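Local atomic coordinates of carboxylase (Deinococcus radiodurans, PDB entry 5H80), a protein that probably carries out the ATP-dependent carboxylation of biotin, through the biotin carboxylase domain of a single-chain bacterial carboxylase. Residues H466-H471 against T476-E481. Sequence-based numbering, arbitrary orientation.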
loop_
_atom_site.group_PDB
_atom_site.type_symbol
_atom_site.label_atom_id
_atom_site.label_comp_id
_atom_site.label_asym_id
_atom_site.label_seq_id
_atom_site.Cartn_x
_atom_site.Cartn_y
_atom_site.Cartn_z
ATOM N N HIS A 466 -5.347 18.576 -15.588
ATOM C CA HIS A 466 -5.307 19.059 -16.931
ATOM C C HIS A 466 -5.935 18.019 -17.910
ATOM O O HIS A 466 -5.650 16.837 -17.858
ATOM C CB HIS A 466 -3.875 19.475 -17.309
ATOM C CG HIS A 466 -3.812 20.297 -18.567
ATOM N ND1 HIS A 466 -3.978 19.778 -19.830
ATOM C CD2 HIS A 466 -3.589 21.617 -18.741
ATOM C CE1 HIS A 466 -3.885 20.745 -20.724
ATOM N NE2 HIS A 466 -3.647 21.875 -20.075
ATOM N N PRO A 467 -6.895 18.462 -18.719
ATOM C CA PRO A 467 -7.504 17.621 -19.734
ATOM C C PRO A 467 -6.576 16.808 -20.582
ATOM O O PRO A 467 -6.897 15.728 -21.066
ATOM C CB PRO A 467 -8.254 18.666 -20.611
ATOM C CG PRO A 467 -8.411 19.855 -19.791
ATOM C CD PRO A 467 -7.278 19.868 -18.796
ATOM N N ASP A 468 -5.467 17.438 -21.017
ATOM C CA ASP A 468 -4.579 16.715 -21.825
ATOM C C ASP A 468 -3.935 15.520 -21.033
ATOM O O ASP A 468 -3.734 14.503 -21.598
ATOM C CB ASP A 468 -3.406 17.563 -22.394
ATOM C CG ASP A 468 -3.851 18.688 -23.328
ATOM O OD1 ASP A 468 -5.006 18.706 -23.813
ATOM O OD2 ASP A 468 -2.962 19.542 -23.580
ATOM N N VAL A 469 -3.766 15.630 -19.716
ATOM C CA VAL A 469 -3.284 14.508 -18.943
ATOM C C VAL A 469 -4.446 13.438 -18.781
ATOM O O VAL A 469 -4.237 12.258 -18.956
ATOM C CB VAL A 469 -2.783 14.971 -17.570
ATOM C CG1 VAL A 469 -2.410 13.824 -16.666
ATOM C CG2 VAL A 469 -1.554 15.803 -17.730
ATOM N N GLN A 470 -5.651 13.960 -18.472
ATOM C CA GLN A 470 -6.840 13.135 -18.445
ATOM C C GLN A 470 -7.105 12.244 -19.704
ATOM O O GLN A 470 -7.457 11.081 -19.509
ATOM C CB GLN A 470 -8.006 14.014 -18.134
ATOM C CG GLN A 470 -7.998 14.612 -16.755
ATOM C CD GLN A 470 -9.017 15.710 -16.606
ATOM O OE1 GLN A 470 -9.802 15.986 -17.511
ATOM N NE2 GLN A 470 -9.029 16.335 -15.464
ATOM N N HIS A 471 -6.749 12.688 -20.929
ATOM C CA HIS A 471 -6.808 11.875 -22.152
ATOM C C HIS A 471 -5.466 11.296 -22.613
ATOM O O HIS A 471 -5.482 10.529 -23.533
ATOM C CB HIS A 471 -7.344 12.718 -23.283
ATOM C CG HIS A 471 -8.749 13.123 -23.098
ATOM N ND1 HIS A 471 -9.772 12.210 -23.080
ATOM C CD2 HIS A 471 -9.287 14.304 -22.781
ATOM C CE1 HIS A 471 -10.927 12.836 -22.900
ATOM N NE2 HIS A 471 -10.667 14.117 -22.685
ATOM N N THR A 476 6.769 14.360 -24.701
ATOM C CA THR A 476 7.854 14.777 -23.761
ATOM C C THR A 476 8.075 16.341 -23.733
ATOM O O THR A 476 8.609 16.825 -22.817
ATOM C CB THR A 476 9.146 14.025 -24.081
ATOM O OG1 THR A 476 9.471 14.193 -25.478
ATOM C CG2 THR A 476 8.990 12.522 -23.804
ATOM N N HIS A 477 7.622 17.061 -24.776
ATOM C CA HIS A 477 7.624 18.534 -24.809
ATOM C C HIS A 477 6.354 19.239 -24.420
ATOM O O HIS A 477 6.359 20.469 -24.346
ATOM C CB HIS A 477 8.032 18.997 -26.204
ATOM C CG HIS A 477 9.326 18.413 -26.630
ATOM N ND1 HIS A 477 10.519 18.735 -26.017
ATOM C CD2 HIS A 477 9.620 17.453 -27.539
ATOM C CE1 HIS A 477 11.499 18.026 -26.551
ATOM N NE2 HIS A 477 10.982 17.245 -27.485
ATOM N N TRP A 478 5.314 18.471 -24.088
ATOM C CA TRP A 478 4.057 19.006 -23.668
ATOM C C TRP A 478 4.186 19.975 -22.545
ATOM O O TRP A 478 3.670 21.143 -22.652
ATOM C CB TRP A 478 3.117 17.856 -23.245
ATOM C CG TRP A 478 1.799 18.375 -22.768
ATOM C CD1 TRP A 478 0.730 18.673 -23.499
ATOM C CD2 TRP A 478 1.400 18.478 -21.396
ATOM N NE1 TRP A 478 -0.311 19.092 -22.672
ATOM C CE2 TRP A 478 0.082 18.969 -21.367
ATOM C CE3 TRP A 478 2.048 18.283 -20.216
ATOM C CZ2 TRP A 478 -0.600 19.240 -20.146
ATOM C CZ3 TRP A 478 1.355 18.493 -18.991
ATOM C CH2 TRP A 478 0.055 19.013 -18.967
ATOM N N LEU A 479 4.834 19.559 -21.458
ATOM C CA LEU A 479 4.911 20.398 -20.283
ATOM C C LEU A 479 5.755 21.648 -20.503
ATOM O O LEU A 479 5.355 22.701 -20.021
ATOM C CB LEU A 479 5.351 19.677 -19.043
ATOM C CG LEU A 479 5.363 20.330 -17.693
ATOM C CD1 LEU A 479 5.455 19.280 -16.591
ATOM C CD2 LEU A 479 6.496 21.344 -17.557
ATOM N N ASP A 480 6.901 21.532 -21.180
ATOM C CA ASP A 480 7.734 22.749 -21.332
ATOM C C ASP A 480 7.004 23.817 -22.140
ATOM O O ASP A 480 7.008 25.041 -21.785
ATOM C CB ASP A 480 9.092 22.403 -21.879
ATOM C CG ASP A 480 9.989 21.628 -20.856
ATOM O OD1 ASP A 480 9.721 21.643 -19.624
ATOM O OD2 ASP A 480 10.924 20.977 -21.315
ATOM N N GLU A 481 6.261 23.373 -23.146
ATOM C CA GLU A 481 5.446 24.298 -23.921
ATOM C C GLU A 481 4.350 24.980 -23.207
ATOM O O GLU A 481 3.910 26.023 -23.648
ATOM C CB GLU A 481 4.830 23.602 -25.104
ATOM C CG GLU A 481 5.828 23.095 -26.106
ATOM C CD GLU A 481 5.199 22.661 -27.422
ATOM O OE1 GLU A 481 4.092 23.074 -27.736
ATOM O OE2 GLU A 481 5.855 21.919 -28.142
#
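A single tryptophan, W478, bridges two short helical turns near the C-terminal end of the biotin carboxylase domain, setting the edge of its indole against H466 and D468 and touching V469, at the start of helix 467-471. The two backbones stay well apart, their nearest CA atoms, those of D468 and W478, lying 9.1 Å from each other. CG of W478 stands anti to the backbone N (chi1 179°), an extended setting that carries the ring across this gap. At the pyrrole side, NE1 of W478 donates a nearly straight hydrogen bond of 2.8 Å to OD2 of D468 (164° at the hydrogen). The acceptor lies close to the indole plane and uses the anti lone pair of the carboxylate, whose own plane is steeply turned from that of the indole. Further along the same edge, CZ2 of W478 comes over one face of the H466 imidazole, 3.4 Å from ND1, in a T-shaped pair with planes at 79°. P467 CD sits above the opposite face, toward the rim of the ring. H466 is also the N-cap of helix 467-471: its ND1 accepts from D468 N at 3.0 Å, while its NE2 is hydrogen-bonded to OE2 of E485. CH2 of W478 rests 3.8 Å from CG2 of V469, and L463 of helix 457-465 and L486 of helix 483-490 also touch the W478 side chain. A leucine in place of W478 would probably leave OD2 of D468 without its indole donor and the H466 face without its aromatic edge. Because ND1 accepts a bond while NE2 faces a carboxylate, the imidazole probably carries its proton on NE2, a state in which one ring can cap the helix, meet E485 and receive the indole edge together.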